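Local structure of obscurin (Homo sapiens, 2YZ8) at residues G51-L56 against L65-L70; V20-A25 against L70-S75; A37-C42 against A61-V66. The protein probably acts as a giant modular scaffold protein of the muscle sarcomere, built largely from immunoglobulin-like domains, of which this fragment is the thirty-second. All blocks are in the same frame, centred on the assembly; numbering follows the deposited sequence.

Interaction 1 of 3, residues G51-L56 against L65-L70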
loop_
_atom_site.group_PDB
_atom_site.type_symbol
_atom_site.label_atom_id
_atom_site.label_comp_id
_atom_site.label_asym_id
_atom_site.label_seq_id
_atom_site.Cartn_x
_atom_site.Cartn_y
_atom_site.Cartn_z
ATOM N N GLY A 51 -3.749 8.567 8.684
ATOM C CA GLY A 51 -4.917 9.373 9.045
ATOM C C GLY A 51 -6.182 8.540 9.057
ATOM O O GLY A 51 -6.138 7.340 9.332
ATOM N N ASP A 52 -7.313 9.174 8.768
ATOM C CA ASP A 52 -8.589 8.465 8.684
ATOM C C ASP A 52 -8.673 7.638 7.401
ATOM O O ASP A 52 -9.232 6.542 7.398
ATOM C CB ASP A 52 -9.766 9.445 8.767
ATOM C CG ASP A 52 -9.959 10.028 10.168
ATOM O OD1 ASP A 52 -9.190 9.683 11.094
ATOM O OD2 ASP A 52 -10.896 10.839 10.345
ATOM N N LYS A 53 -8.091 8.161 6.325
ATOM C CA LYS A 53 -8.104 7.495 5.023
ATOM C C LYS A 53 -7.133 6.321 4.943
ATOM O O LYS A 53 -7.495 5.235 4.481
ATOM C CB LYS A 53 -7.785 8.495 3.907
ATOM C CG LYS A 53 -8.033 7.952 2.506
ATOM C CD LYS A 53 -9.525 7.863 2.237
ATOM C CE LYS A 53 -9.821 7.012 1.034
ATOM N NZ LYS A 53 -11.281 6.785 0.898
ATOM N N TYR A 54 -5.897 6.554 5.378
ATOM C CA TYR A 54 -4.845 5.559 5.273
ATOM C C TYR A 54 -4.375 5.117 6.645
ATOM O O TYR A 54 -4.147 5.948 7.528
ATOM C CB TYR A 54 -3.653 6.107 4.485
ATOM C CG TYR A 54 -4.025 6.752 3.173
ATOM C CD1 TYR A 54 -4.335 5.978 2.054
ATOM C CD2 TYR A 54 -4.057 8.137 3.047
ATOM C CE1 TYR A 54 -4.675 6.574 0.841
ATOM C CE2 TYR A 54 -4.402 8.742 1.845
ATOM C CZ TYR A 54 -4.707 7.958 0.752
ATOM O OH TYR A 54 -5.035 8.568 -0.427
ATOM N N SER A 55 -4.234 3.808 6.813
ATOM C CA SER A 55 -3.620 3.253 8.009
ATOM C C SER A 55 -2.356 2.513 7.581
ATOM O O SER A 55 -2.411 1.613 6.731
ATOM C CB SER A 55 -4.596 2.320 8.731
ATOM O OG SER A 55 -4.037 1.821 9.931
ATOM N N LEU A 56 -1.219 2.926 8.139
ATOM C CA LEU A 56 0.077 2.340 7.799
ATOM C C LEU A 56 0.500 1.417 8.926
ATOM O O LEU A 56 0.715 1.867 10.047
ATOM C CB LEU A 56 1.138 3.425 7.589
ATOM C CG LEU A 56 1.128 4.270 6.316
ATOM C CD1 LEU A 56 -0.078 5.202 6.260
ATOM C CD2 LEU A 56 2.419 5.060 6.231
ATOM N N LEU A 65 -0.734 -1.457 4.019
ATOM C CA LEU A 65 -1.445 -0.184 3.877
ATOM C C LEU A 65 -2.936 -0.454 3.744
ATOM O O LEU A 65 -3.374 -1.177 2.843
ATOM C CB LEU A 65 -0.956 0.621 2.659
ATOM C CG LEU A 65 -1.772 1.870 2.275
ATOM C CD1 LEU A 65 -1.501 3.037 3.223
ATOM C CD2 LEU A 65 -1.528 2.285 0.824
ATOM N N VAL A 66 -3.709 0.134 4.645
ATOM C CA VAL A 66 -5.150 0.010 4.606
ATOM C C VAL A 66 -5.721 1.309 4.051
ATOM O O VAL A 66 -5.449 2.393 4.566
ATOM C CB VAL A 66 -5.743 -0.331 6.002
ATOM C CG1 VAL A 66 -7.239 -0.587 5.906
ATOM C CG2 VAL A 66 -5.048 -1.553 6.583
ATOM N N VAL A 67 -6.478 1.183 2.968
ATOM C CA VAL A 67 -7.175 2.307 2.359
ATOM C C VAL A 67 -8.645 2.133 2.709
ATOM O O VAL A 67 -9.315 1.261 2.161
ATOM C CB VAL A 67 -7.004 2.323 0.819
ATOM C CG1 VAL A 67 -7.540 3.622 0.234
ATOM C CG2 VAL A 67 -5.543 2.130 0.434
ATOM N N ARG A 68 -9.134 2.948 3.636
ATOM C CA ARG A 68 -10.498 2.815 4.136
ATOM C C ARG A 68 -11.492 3.601 3.278
ATOM O O ARG A 68 -11.092 4.476 2.505
ATOM C CB ARG A 68 -10.567 3.238 5.604
ATOM C CG ARG A 68 -9.910 2.231 6.543
ATOM C CD ARG A 68 -9.769 2.762 7.955
ATOM N NE ARG A 68 -8.630 3.666 8.076
ATOM C CZ ARG A 68 -7.951 3.875 9.196
ATOM N NH1 ARG A 68 -8.272 3.236 10.313
ATOM N NH2 ARG A 68 -6.934 4.722 9.196
ATOM N N ASN A 69 -12.776 3.268 3.413
ATOM C CA ASN A 69 -13.860 3.900 2.645
ATOM C C ASN A 69 -13.534 4.051 1.152
ATOM O O ASN A 69 -13.532 5.166 0.610
ATOM C CB ASN A 69 -14.254 5.253 3.260
ATOM C CG ASN A 69 -14.801 5.124 4.678
ATOM O OD1 ASN A 69 -14.167 4.540 5.557
ATOM N ND2 ASN A 69 -15.983 5.689 4.908
ATOM N N LEU A 70 -13.260 2.924 0.496
ATOM C CA LEU A 70 -12.856 2.932 -0.909
ATOM C C LEU A 70 -13.863 3.608 -1.832
ATOM O O LEU A 70 -15.051 3.263 -1.842
ATOM C CB LEU A 70 -12.569 1.517 -1.419
ATOM C CG LEU A 70 -11.132 0.995 -1.358
ATOM C CD1 LEU A 70 -11.090 -0.344 -2.055
ATOM C CD2 LEU A 70 -10.143 1.956 -2.013
#
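Lys-53 NZ sits among several oxygens. It donates to the backbone O of Arg-68 at 2.8 Å, in the carbonyl plane. The O of Asn-69 lies equally near, and Asp-74 adds a salt bridge from a later turn. The lysine chain bends at the CB-CG bond (chi2 73°), which folds it back so that CE and NZ reach the chain leaving strand 62-67. Its CG lies 3.7 Å above the centre of the Tyr-54 ring.

Beside this grip runs an antiparallel hairpin. Ser-55 and Val-66 form a hydrogen-bonded pair, with Ser-55 N to Val-66 O and Val-66 N to Ser-55 O both at 2.9 Å. Just before strand 54-59 begins, Lys-53 O accepts a nearly straight bond (171° at the hydrogen) from Arg-68 N. Tyr-54 and Leu-56 share one face of the sheet with Leu-65 and Val-67. There Leu-65 CD1 touches both Tyr-54 CB and Leu-56 CD1, each at 4.0 Å. Tyr-54 lies alongside Val-67, and the two side chains leave the sheet in the same direction.

Ser-55 and Val-66 occupy the other face. Ser-55 CB lies under the Arg-68 guanidinium, 3.4 Å from its plane, while Ser-55 OG is hydrogen-bonded to Arg-57. Arg-68 bends at chi3 and brings NE to 3.0 Å from Asp-52 O.

These contacts join strands 54-59 and 62-67 of the immunoglobulin fold, commonly named D and E. The positive ends of Lys-53 and Arg-68 both approach backbone carbonyl oxygens. The Asp-74 carboxylate probably offsets the charge of Lys-53.

Interaction 2 of 3, residues V20-A25 against L70-S75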
loop_
_atom_site.group_PDB
_atom_site.type_symbol
_atom_site.label_atom_id
_atom_site.label_comp_id
_atom_site.label_asym_id
_atom_site.label_seq_id
_atom_site.Cartn_x
_atom_site.Cartn_y
_atom_site.Cartn_z
ATOM N N VAL A 20 -10.787 -4.444 -5.888
ATOM C CA VAL A 20 -11.650 -4.445 -4.704
ATOM C C VAL A 20 -12.950 -3.702 -5.007
ATOM O O VAL A 20 -12.951 -2.749 -5.788
ATOM C CB VAL A 20 -10.944 -3.775 -3.489
ATOM C CG1 VAL A 20 -11.835 -3.796 -2.250
ATOM C CG2 VAL A 20 -9.618 -4.456 -3.178
ATOM N N LEU A 21 -14.046 -4.145 -4.389
ATOM C CA LEU A 21 -15.337 -3.460 -4.495
ATOM C C LEU A 21 -15.304 -2.077 -3.850
ATOM O O LEU A 21 -14.605 -1.860 -2.857
ATOM C CB LEU A 21 -16.460 -4.290 -3.851
ATOM C CG LEU A 21 -17.150 -5.464 -4.569
ATOM C CD1 LEU A 21 -17.554 -5.118 -6.008
ATOM C CD2 LEU A 21 -16.304 -6.737 -4.538
ATOM N N GLU A 22 -16.075 -1.157 -4.421
ATOM C CA GLU A 22 -16.321 0.166 -3.851
ATOM C C GLU A 22 -16.899 0.040 -2.435
ATOM O O GLU A 22 -17.671 -0.881 -2.157
ATOM C CB GLU A 22 -17.310 0.917 -4.747
ATOM C CG GLU A 22 -17.428 2.413 -4.486
ATOM C CD GLU A 22 -18.534 3.076 -5.299
ATOM O OE1 GLU A 22 -19.305 2.366 -5.987
ATOM O OE2 GLU A 22 -18.635 4.321 -5.247
ATOM N N GLY A 23 -16.513 0.954 -1.549
ATOM C CA GLY A 23 -17.078 1.018 -0.200
ATOM C C GLY A 23 -16.359 0.219 0.874
ATOM O O GLY A 23 -16.555 0.462 2.069
ATOM N N GLY A 24 -15.524 -0.732 0.460
ATOM C CA GLY A 24 -14.836 -1.608 1.403
ATOM C C GLY A 24 -13.580 -0.999 1.998
ATOM O O GLY A 24 -13.513 0.204 2.259
ATOM N N ALA A 25 -12.592 -1.854 2.236
ATOM C CA ALA A 25 -11.255 -1.422 2.609
ATOM C C ALA A 25 -10.270 -2.217 1.771
ATOM O O ALA A 25 -10.428 -3.425 1.598
ATOM C CB ALA A 25 -11.006 -1.646 4.092
ATOM N N LEU A 70 -13.260 2.924 0.496
ATOM C CA LEU A 70 -12.856 2.932 -0.909
ATOM C C LEU A 70 -13.863 3.608 -1.832
ATOM O O LEU A 70 -15.051 3.263 -1.842
ATOM C CB LEU A 70 -12.569 1.517 -1.419
ATOM C CG LEU A 70 -11.132 0.995 -1.358
ATOM C CD1 LEU A 70 -11.090 -0.344 -2.055
ATOM C CD2 LEU A 70 -10.143 1.956 -2.013
ATOM N N ARG A 71 -13.357 4.577 -2.589
ATOM C CA ARG A 71 -14.098 5.270 -3.630
ATOM C C ARG A 71 -13.349 5.002 -4.936
ATOM O O ARG A 71 -12.173 4.644 -4.890
ATOM C CB ARG A 71 -14.091 6.771 -3.355
ATOM C CG ARG A 71 -14.681 7.217 -2.028
ATOM C CD ARG A 71 -14.188 8.620 -1.696
ATOM N NE ARG A 71 -12.732 8.645 -1.530
ATOM C CZ ARG A 71 -11.975 9.737 -1.618
ATOM N NH1 ARG A 71 -12.518 10.918 -1.881
ATOM N NH2 ARG A 71 -10.664 9.641 -1.448
ATOM N N PRO A 72 -14.009 5.183 -6.105
ATOM C CA PRO A 72 -13.276 5.048 -7.375
ATOM C C PRO A 72 -12.049 5.967 -7.500
ATOM O O PRO A 72 -11.068 5.588 -8.139
ATOM C CB PRO A 72 -14.323 5.418 -8.437
ATOM C CG PRO A 72 -15.643 5.195 -7.784
ATOM C CD PRO A 72 -15.436 5.499 -6.323
ATOM N N GLN A 73 -12.113 7.154 -6.899
ATOM C CA GLN A 73 -11.006 8.125 -6.905
ATOM C C GLN A 73 -9.793 7.656 -6.105
ATOM O O GLN A 73 -8.723 8.268 -6.193
ATOM C CB GLN A 73 -11.454 9.479 -6.333
ATOM C CG GLN A 73 -12.549 10.183 -7.102
ATOM C CD GLN A 73 -13.925 10.022 -6.475
ATOM O OE1 GLN A 73 -14.778 10.898 -6.609
ATOM N NE2 GLN A 73 -14.149 8.901 -5.798
ATOM N N ASP A 74 -9.971 6.605 -5.305
ATOM C CA ASP A 74 -8.878 6.025 -4.526
ATOM C C ASP A 74 -8.092 5.011 -5.347
ATOM O O ASP A 74 -7.035 4.559 -4.921
ATOM C CB ASP A 74 -9.409 5.333 -3.265
ATOM C CG ASP A 74 -10.026 6.297 -2.271
ATOM O OD1 ASP A 74 -9.431 7.364 -2.017
ATOM O OD2 ASP A 74 -11.099 5.972 -1.716
ATOM N N SER A 75 -8.617 4.648 -6.517
ATOM C CA SER A 75 -7.953 3.688 -7.388
ATOM C C SER A 75 -6.737 4.325 -8.056
ATOM O O SER A 75 -6.663 5.552 -8.194
ATOM C CB SER A 75 -8.931 3.146 -8.438
ATOM O OG SER A 75 -9.206 4.114 -9.429
#
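Gly-23 and Gly-24 meet Leu-70 where two turns of the immunoglobulin fold lie side by side. One is the type II beta turn from Leu-21 to Gly-24. The other is the connection between strands 62-67 and 76-82, usually called E and F.

Two backbone hydrogen bonds tie them. Gly-23 N donates to Leu-70 O at 2.7 Å, and Leu-70 N returns a longer bond of 3.3 Å to Gly-24 O. Gly-23 has a positive phi (91°), a backbone shape that suits a residue without a CB at this place in the turn.

The apolar part rests on Leu-70, which is buried. Its CD1 lies 3.5 Å from Val-20 CG1, and the two side chains are roughly perpendicular. Both also touch Leu-91 of strand 85-94. Nearer the surface, the extended Glu-22 chain passes Pro-72, with OE2 3.6 Å from CD of the proline.

A salt bridge and backbone bonds brace the second turn. The backbone O of Asp-74 accepts from Tyr-78 OH, as in a tyrosine corner. Arg-71 grips the Asp-74 carboxylate side-on: NH2 meets OD1 at 2.7 Å, while NE and the backbone N of Arg-71 reach OD2 from the same face.

Interaction 3 of 3, residues A37-C42 against A61-V66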
loop_
_atom_site.group_PDB
_atom_site.type_symbol
_atom_site.label_atom_id
_atom_site.label_comp_id
_atom_site.label_asym_id
_atom_site.label_seq_id
_atom_site.Cartn_x
_atom_site.Cartn_y
_atom_site.Cartn_z
ATOM N N ALA A 37 12.629 -0.133 9.409
ATOM C CA ALA A 37 11.686 0.990 9.378
ATOM C C ALA A 37 12.442 2.320 9.411
ATOM O O ALA A 37 13.612 2.349 9.792
ATOM C CB ALA A 37 10.707 0.899 10.549
ATOM N N PRO A 38 11.783 3.429 9.013
ATOM C CA PRO A 38 10.427 3.525 8.478
ATOM C C PRO A 38 10.337 3.355 6.956
ATOM O O PRO A 38 11.273 3.683 6.226
ATOM C CB PRO A 38 10.011 4.943 8.870
ATOM C CG PRO A 38 11.277 5.721 8.807
ATOM C CD PRO A 38 12.404 4.762 9.151
ATOM N N VAL A 39 9.210 2.831 6.492
ATOM C CA VAL A 39 8.941 2.788 5.068
ATOM C C VAL A 39 8.053 3.977 4.711
ATOM O O VAL A 39 7.403 4.558 5.583
ATOM C CB VAL A 39 8.288 1.454 4.631
ATOM C CG1 VAL A 39 9.245 0.279 4.898
ATOM C CG2 VAL A 39 6.948 1.245 5.335
ATOM N N LYS A 40 8.057 4.353 3.439
ATOM C CA LYS A 40 7.163 5.391 2.948
ATOM C C LYS A 40 6.214 4.779 1.932
ATOM O O LYS A 40 6.631 3.989 1.085
ATOM C CB LYS A 40 7.956 6.544 2.328
ATOM C CG LYS A 40 8.862 7.278 3.324
ATOM N N TRP A 41 4.938 5.124 2.046
ATOM C CA TRP A 41 3.924 4.723 1.076
ATOM C C TRP A 41 3.517 5.920 0.220
ATOM O O TRP A 41 3.470 7.055 0.709
ATOM C CB TRP A 41 2.695 4.164 1.789
ATOM C CG TRP A 41 2.895 2.820 2.444
ATOM C CD1 TRP A 41 3.335 2.579 3.710
ATOM C CD2 TRP A 41 2.620 1.537 1.863
ATOM N NE1 TRP A 41 3.363 1.226 3.956
ATOM C CE2 TRP A 41 2.928 0.563 2.837
ATOM C CE3 TRP A 41 2.147 1.119 0.614
ATOM C CZ2 TRP A 41 2.777 -0.807 2.602
ATOM C CZ3 TRP A 41 1.994 -0.244 0.380
ATOM C CH2 TRP A 41 2.315 -1.191 1.369
ATOM N N CYS A 42 3.229 5.663 -1.051
ATOM C CA CYS A 42 2.840 6.714 -1.985
ATOM C C CYS A 42 1.615 6.333 -2.799
ATOM O O CYS A 42 1.395 5.167 -3.104
ATOM C CB CYS A 42 3.976 7.025 -2.958
ATOM S SG CYS A 42 5.444 7.644 -2.182
ATOM N N ALA A 61 8.585 -7.924 9.353
ATOM C CA ALA A 61 8.952 -7.600 7.976
ATOM C C ALA A 61 7.729 -7.412 7.064
ATOM O O ALA A 61 7.864 -6.941 5.923
ATOM C CB ALA A 61 9.873 -8.669 7.419
HETATM N N MSE A 62 6.548 -7.772 7.563
HETATM C CA MSE A 62 5.301 -7.593 6.813
HETATM C C MSE A 62 4.835 -6.139 6.891
HETATM O O MSE A 62 4.695 -5.566 7.983
HETATM C CB MSE A 62 4.185 -8.514 7.326
HETATM C CG MSE A 62 4.625 -9.853 7.918
HETATM SE SE MSE A 62 4.684 -11.393 6.711
HETATM C CE MSE A 62 4.819 -12.780 8.047
ATOM N N LEU A 63 4.577 -5.560 5.724
ATOM C CA LEU A 63 4.108 -4.185 5.608
ATOM C C LEU A 63 2.701 -4.158 5.029
ATOM O O LEU A 63 2.368 -4.938 4.138
ATOM C CB LEU A 63 5.048 -3.373 4.712
ATOM C CG LEU A 63 6.493 -3.199 5.190
ATOM C CD1 LEU A 63 7.328 -2.635 4.059
ATOM C CD2 LEU A 63 6.568 -2.315 6.428
ATOM N N GLU A 64 1.882 -3.245 5.536
ATOM C CA GLU A 64 0.470 -3.215 5.192
ATOM C C GLU A 64 -0.031 -1.770 5.106
ATOM O O GLU A 64 0.227 -0.960 6.003
ATOM C CB GLU A 64 -0.297 -4.001 6.255
ATOM C CG GLU A 64 -1.791 -4.112 6.052
ATOM C CD GLU A 64 -2.480 -4.850 7.190
ATOM O OE1 GLU A 64 -3.673 -4.584 7.437
ATOM O OE2 GLU A 64 -1.830 -5.696 7.840
ATOM N N LEU A 65 -0.734 -1.457 4.019
ATOM C CA LEU A 65 -1.445 -0.184 3.877
ATOM C C LEU A 65 -2.936 -0.454 3.744
ATOM O O LEU A 65 -3.374 -1.177 2.843
ATOM C CB LEU A 65 -0.956 0.621 2.659
ATOM C CG LEU A 65 -1.772 1.870 2.275
ATOM C CD1 LEU A 65 -1.501 3.037 3.223
ATOM C CD2 LEU A 65 -1.528 2.285 0.824
ATOM N N VAL A 66 -3.709 0.134 4.645
ATOM C CA VAL A 66 -5.150 0.010 4.606
ATOM C C VAL A 66 -5.721 1.309 4.051
ATOM O O VAL A 66 -5.449 2.393 4.566
ATOM C CB VAL A 66 -5.743 -0.331 6.002
ATOM C CG1 VAL A 66 -7.239 -0.587 5.906
ATOM C CG2 VAL A 66 -5.048 -1.553 6.583
HETATM O O HOH W 1 3.496 0.073 6.565
#
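Trp-41 and Leu-65 meet through different first torsions. The indole of Trp-41 leaves with CG anti to the carbonyl carbon (chi1 -71°), and chi2 near 89° stands the ring across its own CA-CB bond. Leu-65 has CG anti to the backbone N. The backbone sets its CB over the ring, and this torsion carries the isopropyl end (CG, CD1, CD2) on past the indole.

That CB lies 3.6 Å from the centroid of the six-membered ring, 6° off the normal. It is a CH-pi contact over the face. The two side chains run opposite ways as they pass, and Leu-65 CD2 also comes near CE3 of the indole. Farther along, Trp-41 CZ2 meets Leu-63 CB at 4.0 Å.

Val-39 and Leu-63 approach tip to tip. Val-39 CG1 is 3.6 Å from Leu-63 CD1, and Val-39 CG2 is 3.7 Å from Leu-63 CD2. Both methyls of each residue are therefore engaged.

No direct hydrogen bond crosses this contact. A water accepts from Trp-41 NE1 at 2.9 Å and gives a weak bond to Glu-64 O. The water thus provides a partner for the N-H of the buried indole. With an alanine in place of Trp-41, the ring face under Leu-65 CB would be lost, which would probably open a gap between the sheets and leave the water without its N-H donor.

Strand segments 40-42 and 62-66 belong to different sheets, and their axes pass 9.4 Å apart. Cys-30 and Cys-80 also pack on both Trp-41 and Leu-63. A core tryptophan on strand C, packed beside the cysteine positions of strands B and F and facing leucines of strand E, is the hallmark interior of an immunoglobulin beta-sandwich.

Overall arrangement
Interactions 1 and 3 share strand 62-67 and meet at Leu-65. Their centres lie about 12 Å apart. Leu-56 CD2 touches Trp-41 CD1 at 3.7 Å, so the hairpin of interaction 1 adds to the core of interaction 3. Interactions 1 and 2 have centres about 11 Å apart and share Leu-70. The salt bridge from Lys-53 NZ to Asp-74 OD2, at 2.7 Å, joins them. Interactions 2 and 3 have centres about 20 Å apart, on opposite sides of the chain's centre. Interaction 3 joins the two sheets, interaction 1 is a hairpin within one of them, and interaction 2 joins turns farther from the chain's centre.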